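Local coordinates for bifunctional protein PutA (Bdellovibrio bacteriovorus, PDB 5UR2), which probably couples proline oxidation on a flavin to NAD-dependent oxidation of L-glutamate gamma-semialdehyde, giving L-glutamate, at residues 203-214 / 806-816; 769-778 / 817-825. All coordinates share one frame; numbering follows the deposited sequence.

Overall arrangement
Interaction 1 joins two parts of PutA: residues 203-214 belong to the proline dehydrogenase barrel, residues 806-816 to the aldehyde dehydrogenase part. Interaction 2 lies wholly within the aldehyde dehydrogenase part. The second segments, 806-816 and 817-825, are consecutive in one loop between helix 790-806 and helix 825-841. Along the chain the order is 203-214, 769-778, 806-816, 817-825, so the contacts interleave. Their centres are about 14 Å apart. Within the loop, E808 and H810 pair through their backbones with Y818 and M819. The first part of this loop meets the barrel segment, while its continuation packs on the end of helix 761-773, near the predicted active-site residue C780.

Interaction 1: residues 203-214 / 806-816; sequences YSQIKDAAWDES and SIEIHPAENPK
The amine of K816 reaches across to the backbone of Q205. K816 NZ donates to Q205 O at 2.9 Å, in the carbonyl plane, with a C=O...N angle of 148°. The hydroxyl of Y203 takes a weak bond from the same NZ. Within its own loop, K816 NZ forms a salt bridge with E808 OE2 at 2.9 Å, meeting the carboxylate from above its plane. Two firm bonds and one weak one hold the amine. E808 OE1, also met from above the plane, accepts from H810 NE2 at 3.0 Å, so both carboxylate oxygens are engaged. Nearby, E213 brings its OE1 within 4.5 Å of E808 OE1. The positive amine of K816 probably eases this closeness of like charges.

The aliphatic part of K816 does the packing. Its chain bends at chi2 (66°) and again at chi4 (69°), which turns K816 CD against A210 CB at 3.6 Å and swings NZ toward Q205. The E213 carboxylate lies against CG and CD of K816, one side chain running across the other. The Q205 chain folds at chi2, and its CG rests on S806 O. Q205 NE2 donates to S204 OG at 2.8 Å, while Q205 OE1 accepts a hydrogen bond from a water, which in turn accepts from E808 N. S204 OG hydrogen-bonds the E152 carboxylate, and S806 OG its backbone N. At the other end, P815 CB packs on A209 CB at 3.8 Å, and W587 touches both residues. K207 runs its methylenes past P815 O.

N814 OD1 accepts from K816 N in an Asx turn that begins at the last residue of the type I turn P811-N814. The arrangement is an interdomain contact: a turn-rich loop of the aldehyde dehydrogenase part meets the barrel segment leading into helix 211-232, away from the annotated sites.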
loop_
_atom_site.group_PDB
_atom_site.type_symbol
_atom_site.label_atom_id
_atom_site.label_comp_id
_atom_site.label_asym_id
_atom_site.label_seq_id
_atom_site.Cartn_x
_atom_site.Cartn_y
_atom_site.Cartn_z
ATOM N N TYR B 203 -46.466 12.920 -10.621
ATOM C CA TYR B 203 -46.317 12.997 -9.171
ATOM C C TYR B 203 -44.834 12.969 -8.840
ATOM O O TYR B 203 -44.116 12.095 -9.333
ATOM C CB TYR B 203 -47.048 11.830 -8.487
ATOM C CG TYR B 203 -46.924 11.770 -6.960
ATOM C CD1 TYR B 203 -47.084 12.907 -6.175
ATOM C CD2 TYR B 203 -46.667 10.560 -6.310
ATOM C CE1 TYR B 203 -46.987 12.840 -4.779
ATOM C CE2 TYR B 203 -46.569 10.484 -4.917
ATOM C CZ TYR B 203 -46.725 11.629 -4.164
ATOM O OH TYR B 203 -46.624 11.557 -2.798
ATOM N N SER B 204 -44.383 13.890 -7.981
ATOM C CA SER B 204 -42.953 14.044 -7.736
ATOM C C SER B 204 -42.438 13.278 -6.520
ATOM O O SER B 204 -41.217 13.232 -6.321
ATOM C CB SER B 204 -42.598 15.525 -7.548
ATOM O OG SER B 204 -42.972 15.968 -6.250
ATOM N N GLN B 205 -43.313 12.707 -5.687
ATOM C CA GLN B 205 -42.878 12.081 -4.441
ATOM C C GLN B 205 -43.248 10.601 -4.359
ATOM O O GLN B 205 -43.698 10.107 -3.319
ATOM C CB GLN B 205 -43.430 12.837 -3.235
ATOM C CG GLN B 205 -43.069 14.324 -3.221
ATOM C CD GLN B 205 -41.560 14.592 -3.262
ATOM O OE1 GLN B 205 -40.782 14.047 -2.472
ATOM N NE2 GLN B 205 -41.151 15.456 -4.178
ATOM N N ILE B 206 -43.044 9.852 -5.438
ATOM C CA ILE B 206 -43.263 8.411 -5.365
ATOM C C ILE B 206 -42.300 7.798 -4.360
ATOM O O ILE B 206 -41.092 8.065 -4.386
ATOM C CB ILE B 206 -43.118 7.778 -6.751
ATOM C CG1 ILE B 206 -44.246 8.277 -7.659
ATOM C CG2 ILE B 206 -43.107 6.256 -6.638
ATOM C CD1 ILE B 206 -44.058 7.890 -9.119
ATOM N N LYS B 207 -42.824 6.953 -3.479
ATOM C CA LYS B 207 -42.008 6.354 -2.431
ATOM C C LYS B 207 -42.445 4.907 -2.266
ATOM O O LYS B 207 -43.538 4.636 -1.760
ATOM C CB LYS B 207 -42.145 7.135 -1.122
ATOM C CG LYS B 207 -41.368 6.554 0.031
ATOM C CD LYS B 207 -39.848 6.587 -0.207
ATOM C CE LYS B 207 -39.130 6.102 1.056
ATOM N NZ LYS B 207 -37.671 6.108 0.943
ATOM N N ASP B 208 -41.584 3.987 -2.679
ATOM C CA ASP B 208 -41.962 2.579 -2.731
ATOM C C ASP B 208 -42.257 2.014 -1.350
ATOM O O ASP B 208 -43.163 1.188 -1.199
ATOM C CB ASP B 208 -40.836 1.760 -3.369
ATOM C CG ASP B 208 -39.460 2.111 -2.811
ATOM O OD1 ASP B 208 -39.367 2.684 -1.696
ATOM O OD2 ASP B 208 -38.457 1.770 -3.476
ATOM N N ALA B 209 -41.524 2.469 -0.326
ATOM C CA ALA B 209 -41.769 1.978 1.021
ATOM C C ALA B 209 -43.184 2.312 1.465
ATOM O O ALA B 209 -43.799 1.554 2.226
ATOM C CB ALA B 209 -40.727 2.551 1.989
ATOM N N ALA B 210 -43.732 3.409 0.960
ATOM C CA ALA B 210 -45.142 3.738 1.148
ATOM C C ALA B 210 -45.925 3.376 -0.112
ATOM O O ALA B 210 -46.522 4.223 -0.780
ATOM C CB ALA B 210 -45.305 5.209 1.501
ATOM N N TRP B 211 -45.881 2.075 -0.420
ATOM C CA TRP B 211 -46.406 1.552 -1.673
ATOM C C TRP B 211 -47.864 1.939 -1.876
ATOM O O TRP B 211 -48.222 2.506 -2.911
ATOM C CB TRP B 211 -46.257 0.039 -1.690
ATOM C CG TRP B 211 -46.615 -0.624 -2.985
ATOM C CD1 TRP B 211 -47.824 -1.183 -3.324
ATOM C CD2 TRP B 211 -45.749 -0.836 -4.106
ATOM N NE1 TRP B 211 -47.756 -1.719 -4.580
ATOM C CE2 TRP B 211 -46.499 -1.518 -5.088
ATOM C CE3 TRP B 211 -44.407 -0.510 -4.378
ATOM C CZ2 TRP B 211 -45.957 -1.886 -6.323
ATOM C CZ3 TRP B 211 -43.871 -0.876 -5.601
ATOM C CH2 TRP B 211 -44.644 -1.557 -6.559
ATOM N N ASP B 212 -48.728 1.608 -0.911
ATOM C CA ASP B 212 -50.164 1.820 -1.097
ATOM C C ASP B 212 -50.495 3.302 -1.234
ATOM O O ASP B 212 -51.340 3.685 -2.050
ATOM C CB ASP B 212 -50.968 1.229 0.063
ATOM C CG ASP B 212 -50.883 -0.278 0.144
ATOM O OD1 ASP B 212 -50.522 -0.923 -0.858
ATOM O OD2 ASP B 212 -51.255 -0.823 1.209
ATOM N N GLU B 213 -49.842 4.153 -0.443
ATOM C CA GLU B 213 -50.110 5.581 -0.545
ATOM C C GLU B 213 -49.685 6.123 -1.909
ATOM O O GLU B 213 -50.440 6.855 -2.561
ATOM C CB GLU B 213 -49.398 6.323 0.583
ATOM C CG GLU B 213 -49.702 7.802 0.579
ATOM C CD GLU B 213 -49.223 8.496 1.830
ATOM O OE1 GLU B 213 -49.231 9.749 1.841
ATOM O OE2 GLU B 213 -48.843 7.790 2.797
ATOM N N SER B 214 -48.484 5.742 -2.366
ATOM C CA SER B 214 -47.992 6.183 -3.670
ATOM C C SER B 214 -48.911 5.726 -4.787
ATOM O O SER B 214 -49.232 6.503 -5.697
ATOM C CB SER B 214 -46.584 5.645 -3.913
ATOM O OG SER B 214 -45.653 6.168 -2.972
ATOM N N SER B 806 -42.189 20.284 -1.767
ATOM C CA SER B 806 -42.911 19.045 -2.010
ATOM C C SER B 806 -42.509 17.901 -1.086
ATOM O O SER B 806 -43.238 16.908 -1.026
ATOM C CB SER B 806 -42.723 18.612 -3.467
ATOM O OG SER B 806 -43.120 19.655 -4.343
ATOM N N ILE B 807 -41.377 17.983 -0.381
ATOM C CA ILE B 807 -40.941 16.822 0.392
ATOM C C ILE B 807 -41.675 16.792 1.725
ATOM O O ILE B 807 -42.019 17.829 2.300
ATOM C CB ILE B 807 -39.413 16.783 0.587
ATOM C CG1 ILE B 807 -38.933 17.962 1.417
ATOM C CG2 ILE B 807 -38.717 16.754 -0.777
ATOM C CD1 ILE B 807 -37.458 17.886 1.724
ATOM N N GLU B 808 -41.922 15.582 2.218
ATOM C CA GLU B 808 -42.786 15.370 3.369
ATOM C C GLU B 808 -41.967 15.099 4.629
ATOM O O GLU B 808 -40.969 14.377 4.594
ATOM C CB GLU B 808 -43.750 14.210 3.105
ATOM C CG GLU B 808 -44.573 14.381 1.832
ATOM C CD GLU B 808 -45.725 13.397 1.728
ATOM O OE1 GLU B 808 -46.468 13.223 2.726
ATOM O OE2 GLU B 808 -45.867 12.779 0.652
ATOM N N ILE B 809 -42.407 15.675 5.742
ATOM C CA ILE B 809 -41.760 15.521 7.042
ATOM C C ILE B 809 -42.702 14.715 7.930
ATOM O O ILE B 809 -43.851 15.116 8.146
ATOM C CB ILE B 809 -41.441 16.886 7.673
ATOM C CG1 ILE B 809 -40.592 17.748 6.732
ATOM C CG2 ILE B 809 -40.760 16.720 9.015
ATOM C CD1 ILE B 809 -41.403 18.724 5.888
ATOM N N HIS B 810 -42.236 13.580 8.432
ATOM C CA HIS B 810 -43.066 12.703 9.242
ATOM C C HIS B 810 -42.228 12.046 10.321
ATOM O O HIS B 810 -40.995 11.988 10.213
ATOM C CB HIS B 810 -43.724 11.595 8.408
ATOM C CG HIS B 810 -44.696 12.088 7.397
ATOM N ND1 HIS B 810 -45.902 12.662 7.743
ATOM C CD2 HIS B 810 -44.669 12.050 6.045
ATOM C CE1 HIS B 810 -46.562 12.983 6.645
ATOM N NE2 HIS B 810 -45.836 12.624 5.599
ATOM N N PRO B 811 -42.871 11.492 11.357
ATOM C CA PRO B 811 -42.184 10.536 12.221
ATOM C C PRO B 811 -41.459 9.505 11.374
ATOM O O PRO B 811 -41.938 9.100 10.310
ATOM C CB PRO B 811 -43.321 9.900 13.026
ATOM C CG PRO B 811 -44.363 10.970 13.105
ATOM C CD PRO B 811 -44.270 11.712 11.778
ATOM N N ALA B 812 -40.273 9.115 11.836
ATOM C CA ALA B 812 -39.424 8.244 11.030
ATOM C C ALA B 812 -40.089 6.893 10.787
ATOM O O ALA B 812 -39.845 6.249 9.763
ATOM C CB ALA B 812 -38.058 8.083 11.712
ATOM N N GLU B 813 -40.952 6.464 11.707
ATOM C CA GLU B 813 -41.644 5.196 11.540
ATOM C C GLU B 813 -42.510 5.180 10.291
ATOM O O GLU B 813 -42.712 4.119 9.698
ATOM C CB GLU B 813 -42.474 4.919 12.787
ATOM C CG GLU B 813 -43.324 3.686 12.738
ATOM C CD GLU B 813 -44.087 3.470 14.037
ATOM O OE1 GLU B 813 -44.001 4.336 14.949
ATOM O OE2 GLU B 813 -44.778 2.432 14.131
ATOM N N ASN B 814 -43.008 6.338 9.870
ATOM C CA ASN B 814 -43.874 6.441 8.691
ATOM C C ASN B 814 -43.052 6.288 7.415
ATOM O O ASN B 814 -42.159 7.104 7.172
ATOM C CB ASN B 814 -44.606 7.788 8.716
ATOM C CG ASN B 814 -45.633 7.935 7.588
ATOM O OD1 ASN B 814 -45.495 7.349 6.509
ATOM N ND2 ASN B 814 -46.671 8.729 7.843
ATOM N N PRO B 815 -43.328 5.288 6.568
ATOM C CA PRO B 815 -42.506 5.094 5.363
ATOM C C PRO B 815 -42.569 6.252 4.376
ATOM O O PRO B 815 -41.728 6.307 3.474
ATOM C CB PRO B 815 -43.071 3.808 4.741
ATOM C CG PRO B 815 -44.499 3.762 5.232
ATOM C CD PRO B 815 -44.452 4.338 6.638
ATOM N N LYS B 816 -43.526 7.166 4.509
ATOM C CA LYS B 816 -43.612 8.315 3.617
ATOM C C LYS B 816 -42.694 9.462 4.039
ATOM O O LYS B 816 -42.658 10.492 3.359
ATOM C CB LYS B 816 -45.066 8.809 3.536
ATOM C CG LYS B 816 -45.415 9.601 2.281
ATOM C CD LYS B 816 -45.346 8.740 1.023
ATOM C CE LYS B 816 -45.579 9.559 -0.235
ATOM N NZ LYS B 816 -44.443 10.484 -0.507
HETATM O O HOH W 1 -41.494 13.471 0.215
#

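Interaction 2: residues 769-778 / 817-825; sequences IYSAFGFSGQ and AYMGPVVDK
I769 and Y770 receive the hydroxyl end of Y818. I769 CG2 lies 3.7 Å from Y818 OH, the two side chains crossing at about a right angle. The same Y818 OH sits at the edge of the Y770 ring, in its plane, and 3.4 Å from Y770 CB. The hydroxyl of Y770 hydrogen-bonds the E589 carboxylate. One turn on, F773 CB meets M819 SD at 4.1 Å. The sulfur also stands obliquely beside the F773 ring, 5.3 Å from its centroid, a Met-aromatic contact.

Beyond helix 761-773, S776 faces the loop. S776 OG donates to G820 O at 2.9 Å, from above the carbonyl plane. S776 OG also touches M819 CB at 3.4 Å, and M819 CE closes on it. Q778 comes next, extended beyond CG (chi2 -179°), which carries its amide across V822. Q778 OE1 accepts a weak bond from V823 N at 2.9 Å. Q778 NE2 and P821 O are joined by one water. NE2 also lies over a face of the F775 ring, toward its rim.

Residues 769-778 thus carry the end of helix 761-773 and the turn leading to the predicted active-site residue C780. I769 packs on helix 790-806, F773 on strand 880-886, and V822 on helix 825-841.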
loop_
_atom_site.group_PDB
_atom_site.type_symbol
_atom_site.label_atom_id
_atom_site.label_comp_id
_atom_site.label_asym_id
_atom_site.label_seq_id
_atom_site.Cartn_x
_atom_site.Cartn_y
_atom_site.Cartn_z
ATOM N N ILE B 769 -31.105 18.686 -2.995
ATOM C CA ILE B 769 -32.171 18.407 -2.027
ATOM C C ILE B 769 -31.775 17.247 -1.122
ATOM O O ILE B 769 -31.821 17.356 0.111
ATOM C CB ILE B 769 -33.512 18.128 -2.739
ATOM C CG1 ILE B 769 -34.076 19.409 -3.329
ATOM C CG2 ILE B 769 -34.549 17.588 -1.762
ATOM C CD1 ILE B 769 -34.561 20.370 -2.262
ATOM N N TYR B 770 -31.348 16.130 -1.712
ATOM C CA TYR B 770 -31.012 14.988 -0.872
ATOM C C TYR B 770 -29.761 15.256 -0.051
ATOM O O TYR B 770 -29.699 14.878 1.126
ATOM C CB TYR B 770 -30.856 13.699 -1.692
ATOM C CG TYR B 770 -30.432 12.565 -0.788
ATOM C CD1 TYR B 770 -31.285 12.107 0.198
ATOM C CD2 TYR B 770 -29.148 11.996 -0.870
ATOM C CE1 TYR B 770 -30.909 11.093 1.064
ATOM C CE2 TYR B 770 -28.765 10.972 -0.013
ATOM C CZ TYR B 770 -29.658 10.532 0.965
ATOM O OH TYR B 770 -29.321 9.529 1.854
ATOM N N SER B 771 -28.763 15.926 -0.635
ATOM C CA SER B 771 -27.543 16.246 0.120
ATOM C C SER B 771 -27.820 17.192 1.291
ATOM O O SER B 771 -27.139 17.123 2.329
ATOM C CB SER B 771 -26.484 16.851 -0.810
ATOM O OG SER B 771 -26.046 15.935 -1.812
ATOM N N ALA B 772 -28.791 18.097 1.136
ATOM C CA ALA B 772 -29.100 19.095 2.151
ATOM C C ALA B 772 -30.100 18.602 3.188
ATOM O O ALA B 772 -29.962 18.929 4.370
ATOM C CB ALA B 772 -29.646 20.364 1.497
ATOM N N PHE B 773 -31.117 17.832 2.781
ATOM C CA PHE B 773 -32.201 17.489 3.687
ATOM C C PHE B 773 -32.265 16.003 4.045
ATOM O O PHE B 773 -33.014 15.636 4.955
ATOM C CB PHE B 773 -33.548 17.958 3.097
ATOM C CG PHE B 773 -33.633 19.464 2.893
ATOM C CD1 PHE B 773 -33.301 20.342 3.925
ATOM C CD2 PHE B 773 -34.024 20.001 1.669
ATOM C CE1 PHE B 773 -33.373 21.727 3.747
ATOM C CE2 PHE B 773 -34.092 21.395 1.483
ATOM C CZ PHE B 773 -33.774 22.253 2.528
ATOM N N GLY B 774 -31.484 15.145 3.396
ATOM C CA GLY B 774 -31.346 13.770 3.847
ATOM C C GLY B 774 -30.916 13.685 5.304
ATOM O O GLY B 774 -29.974 14.374 5.706
ATOM N N PHE B 775 -31.616 12.855 6.094
ATOM C CA PHE B 775 -31.538 12.767 7.556
ATOM C C PHE B 775 -31.546 14.164 8.174
ATOM O O PHE B 775 -30.842 14.439 9.156
ATOM C CB PHE B 775 -30.326 11.946 8.020
ATOM C CG PHE B 775 -30.406 11.528 9.468
ATOM C CD1 PHE B 775 -31.638 11.240 10.055
ATOM C CD2 PHE B 775 -29.255 11.433 10.252
ATOM C CE1 PHE B 775 -31.733 10.869 11.416
ATOM C CE2 PHE B 775 -29.331 11.070 11.601
ATOM C CZ PHE B 775 -30.573 10.785 12.185
ATOM N N SER B 776 -32.353 15.050 7.586
ATOM C CA SER B 776 -32.561 16.399 8.096
ATOM C C SER B 776 -31.236 17.141 8.241
ATOM O O SER B 776 -31.034 17.904 9.182
ATOM C CB SER B 776 -33.328 16.371 9.417
ATOM O OG SER B 776 -34.555 15.669 9.259
ATOM N N GLY B 777 -30.313 16.875 7.317
ATOM C CA GLY B 777 -29.050 17.570 7.296
ATOM C C GLY B 777 -28.099 17.181 8.404
ATOM O O GLY B 777 -27.057 17.822 8.551
ATOM N N GLN B 778 -28.408 16.132 9.167
ATOM C CA GLN B 778 -27.579 15.731 10.306
ATOM C C GLN B 778 -26.461 14.776 9.870
ATOM O O GLN B 778 -26.344 13.643 10.341
ATOM C CB GLN B 778 -28.447 15.100 11.393
ATOM C CG GLN B 778 -29.621 15.989 11.898
ATOM C CD GLN B 778 -30.446 15.304 12.998
ATOM O OE1 GLN B 778 -30.385 15.698 14.168
ATOM N NE2 GLN B 778 -31.200 14.265 12.625
ATOM N N ALA B 817 -41.970 9.335 5.144
ATOM C CA ALA B 817 -41.111 10.428 5.587
ATOM C C ALA B 817 -39.967 10.636 4.595
ATOM O O ALA B 817 -39.223 9.696 4.298
ATOM C CB ALA B 817 -40.554 10.127 6.975
ATOM N N TYR B 818 -39.835 11.854 4.059
ATOM C CA TYR B 818 -38.564 12.200 3.431
ATOM C C TYR B 818 -37.557 12.601 4.500
ATOM O O TYR B 818 -36.450 12.069 4.543
ATOM C CB TYR B 818 -38.728 13.320 2.402
ATOM C CG TYR B 818 -37.496 13.537 1.549
ATOM C CD1 TYR B 818 -36.411 14.286 2.013
ATOM C CD2 TYR B 818 -37.409 12.981 0.283
ATOM C CE1 TYR B 818 -35.281 14.478 1.222
ATOM C CE2 TYR B 818 -36.298 13.161 -0.511
ATOM C CZ TYR B 818 -35.234 13.896 -0.049
ATOM O OH TYR B 818 -34.137 14.056 -0.876
ATOM N N MET B 819 -37.923 13.524 5.382
ATOM C CA MET B 819 -37.141 13.772 6.581
ATOM C C MET B 819 -37.999 13.544 7.821
ATOM O O MET B 819 -39.231 13.695 7.790
ATOM C CB MET B 819 -36.520 15.177 6.585
ATOM C CG MET B 819 -37.402 16.288 6.113
ATOM S SD MET B 819 -36.495 17.862 6.000
ATOM C CE MET B 819 -36.373 18.312 7.725
ATOM N N GLY B 820 -37.334 13.127 8.901
ATOM C CA GLY B 820 -37.948 13.031 10.206
ATOM C C GLY B 820 -37.426 14.115 11.125
ATOM O O GLY B 820 -37.022 15.186 10.671
ATOM N N PRO B 821 -37.376 13.842 12.426
ATOM C CA PRO B 821 -36.953 14.860 13.397
ATOM C C PRO B 821 -35.434 14.924 13.534
ATOM O O PRO B 821 -34.712 14.047 13.076
ATOM C CB PRO B 821 -37.603 14.373 14.699
ATOM C CG PRO B 821 -37.485 12.845 14.568
ATOM C CD PRO B 821 -37.690 12.551 13.068
ATOM N N VAL B 822 -34.949 15.986 14.194
ATOM C CA VAL B 822 -33.536 16.021 14.583
ATOM C C VAL B 822 -33.390 15.280 15.910
ATOM O O VAL B 822 -34.383 14.843 16.497
ATOM C CB VAL B 822 -32.972 17.454 14.676
ATOM C CG1 VAL B 822 -32.896 18.107 13.289
ATOM C CG2 VAL B 822 -33.776 18.307 15.675
ATOM N N VAL B 823 -32.156 15.141 16.399
ATOM C CA VAL B 823 -31.841 14.044 17.316
ATOM C C VAL B 823 -32.445 14.256 18.709
ATOM O O VAL B 823 -32.990 13.315 19.295
ATOM C CB VAL B 823 -30.315 13.826 17.378
ATOM C CG1 VAL B 823 -29.612 15.018 18.008
ATOM C CG2 VAL B 823 -30.016 12.590 18.175
ATOM N N ASP B 824 -32.378 15.472 19.263
ATOM C CA ASP B 824 -32.830 15.692 20.640
ATOM C C ASP B 824 -33.226 17.156 20.833
ATOM O O ASP B 824 -33.085 17.989 19.932
ATOM C CB ASP B 824 -31.770 15.243 21.675
ATOM C CG ASP B 824 -30.432 16.004 21.558
ATOM O OD1 ASP B 824 -30.359 17.063 20.885
ATOM O OD2 ASP B 824 -29.439 15.530 22.162
ATOM N N LYS B 825 -33.733 17.464 22.034
ATOM C CA LYS B 825 -34.294 18.791 22.281
ATOM C C LYS B 825 -33.220 19.879 22.208
ATOM O O LYS B 825 -33.479 20.982 21.711
ATOM C CB LYS B 825 -35.017 18.810 23.627
ATOM C CG LYS B 825 -35.838 20.086 23.862
ATOM C CD LYS B 825 -36.618 20.021 25.143
ATOM C CE LYS B 825 -37.442 21.296 25.357
ATOM N NZ LYS B 825 -36.653 22.567 25.252
HETATM O O HOH W 2 -32.799 12.696 14.278
#